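Probable zinc protease PqqL (Escherichia coli, PDB 6OFT) is probably a zinc-dependent metalloendopeptidase of the M16 family, of which this chain is the first half. Local coordinates at residues I247-K250 with E251-V254. Sequence-based numbering, arbitrary orientation.
Sequences INDK and ENRV
D249 grips the two residues that follow K250 through two bonds of the same length and straightness. Its OD2 accepts the backbone N of E251 at 3.1 Å with an N-H...O angle of 154°, approached on the anti side and somewhat out of the carboxylate plane, while its carbonyl O accepts the backbone N of N252. With CG anti to the backbone N (chi1 -162°), the carboxylate lies beside its own carbonyl carbon, where OD2 can reach forward to E251; this pairing of an Asp side chain with the amide two residues on is an Asx turn. The tight part lies on the inner side: CB of D249 packs 3.4 Å from ND2 of N252, the two side chains crossing at nearly a right angle. That ND2 also donates to a water at 2.8 Å, and the same water lies 2.8 Å from O of I247, to which it may donate, while T152 OG1 takes a further bond from the amide. The backbone bond from N252 to D249 closes a type I beta turn over residues 249-252, within the connection between strand 242-248, an outermost strand of its sheet, and strand 256-264, in the part of the chain that belongs to the inactive M16 peptidase domain. Replacing D249 by alanine removes the carboxylate, and the amide of E251 is then likely to be left without its side-chain acceptor, and R151 without one of its two carboxylate partners. R151, in helix 148-160, bridges D249 OD1 and E251 OE1, which probably offsets the like charges, whose nearer oxygens, D249 OD2 and E251 OE1, stand 5.1 Å apart. The outer side is looser: the E251 chain runs away from the turn beyond CB, which itself lies 3.5 Å from D249 OD2, and K250, exposed and bent at chi2 and chi4, carries its NZ to E439.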
loop_
_atom_site.group_PDB
_atom_site.type_symbol
_atom_site.label_atom_id
_atom_site.label_comp_id
_atom_site.label_asym_id
_atom_site.label_seq_id
_atom_site.Cartn_x
_atom_site.Cartn_y
_atom_site.Cartn_z
ATOM N N ILE A 247 20.838 10.837 -1.252
ATOM C CA ILE A 247 20.890 9.674 -0.368
ATOM C C ILE A 247 22.185 8.950 -0.662
ATOM O O ILE A 247 22.359 8.406 -1.753
ATOM C CB ILE A 247 19.643 8.742 -0.468
ATOM C CG1 ILE A 247 18.341 9.527 -0.191
ATOM C CG2 ILE A 247 19.792 7.528 0.488
ATOM C CD1 ILE A 247 17.091 8.801 -0.444
ATOM N N ASN A 248 23.109 8.981 0.299
ATOM C CA ASN A 248 24.394 8.318 0.165
ATOM C C ASN A 248 24.396 7.048 1.036
ATOM O O ASN A 248 24.390 7.133 2.270
ATOM C CB ASN A 248 25.541 9.274 0.535
ATOM C CG ASN A 248 26.922 8.829 0.091
ATOM O OD1 ASN A 248 27.244 7.633 0.019
ATOM N ND2 ASN A 248 27.779 9.794 -0.209
ATOM N N ASP A 249 24.352 5.874 0.382
ATOM C CA ASP A 249 24.369 4.569 1.055
ATOM C C ASP A 249 25.146 3.582 0.201
ATOM O O ASP A 249 24.714 3.238 -0.900
ATOM C CB ASP A 249 22.944 4.061 1.351
ATOM C CG ASP A 249 22.816 2.959 2.405
ATOM O OD1 ASP A 249 21.817 2.965 3.146
ATOM O OD2 ASP A 249 23.708 2.077 2.468
ATOM N N LYS A 250 26.297 3.126 0.719
ATOM C CA LYS A 250 27.215 2.203 0.041
ATOM C C LYS A 250 26.587 0.849 -0.276
ATOM O O LYS A 250 27.023 0.191 -1.222
ATOM C CB LYS A 250 28.530 2.044 0.826
ATOM C CG LYS A 250 29.222 3.371 1.141
ATOM C CD LYS A 250 30.712 3.363 0.808
ATOM C CE LYS A 250 31.414 4.617 1.282
ATOM N NZ LYS A 250 30.955 5.838 0.561
ATOM N N GLU A 251 25.526 0.472 0.474
ATOM C CA GLU A 251 24.785 -0.786 0.339
ATOM C C GLU A 251 23.665 -0.739 -0.712
ATOM O O GLU A 251 23.165 -1.797 -1.095
ATOM C CB GLU A 251 24.255 -1.271 1.702
ATOM C CG GLU A 251 25.367 -1.730 2.637
ATOM C CD GLU A 251 24.989 -2.621 3.805
ATOM O OE1 GLU A 251 23.778 -2.810 4.065
ATOM O OE2 GLU A 251 25.919 -3.130 4.471
ATOM N N ASN A 252 23.277 0.472 -1.183
ATOM C CA ASN A 252 22.272 0.630 -2.238
ATOM C C ASN A 252 22.908 0.206 -3.566
ATOM O O ASN A 252 24.096 0.466 -3.783
ATOM C CB ASN A 252 21.731 2.065 -2.288
ATOM C CG ASN A 252 20.751 2.393 -1.184
ATOM O OD1 ASN A 252 20.171 1.513 -0.532
ATOM N ND2 ASN A 252 20.517 3.678 -0.964
ATOM N N ARG A 253 22.152 -0.499 -4.420
ATOM C CA ARG A 253 22.712 -1.062 -5.651
ATOM C C ARG A 253 22.558 -0.195 -6.919
ATOM O O ARG A 253 23.291 -0.414 -7.887
ATOM C CB ARG A 253 22.158 -2.479 -5.898
ATOM C CG ARG A 253 20.648 -2.542 -6.143
ATOM C CD ARG A 253 20.224 -3.903 -6.669
ATOM N NE ARG A 253 19.032 -3.811 -7.514
ATOM C CZ ARG A 253 19.057 -3.696 -8.838
ATOM N NH1 ARG A 253 20.215 -3.670 -9.490
ATOM N NH2 ARG A 253 17.924 -3.612 -9.524
ATOM N N VAL A 254 21.623 0.771 -6.917
ATOM C CA VAL A 254 21.335 1.604 -8.090
ATOM C C VAL A 254 21.518 3.104 -7.812
ATOM O O VAL A 254 20.955 3.634 -6.853
ATOM C CB VAL A 254 19.916 1.269 -8.651
ATOM C CG1 VAL A 254 19.497 2.227 -9.758
ATOM C CG2 VAL A 254 19.838 -0.178 -9.146
HETATM O O HOH W 1 21.877 5.686 -2.386
#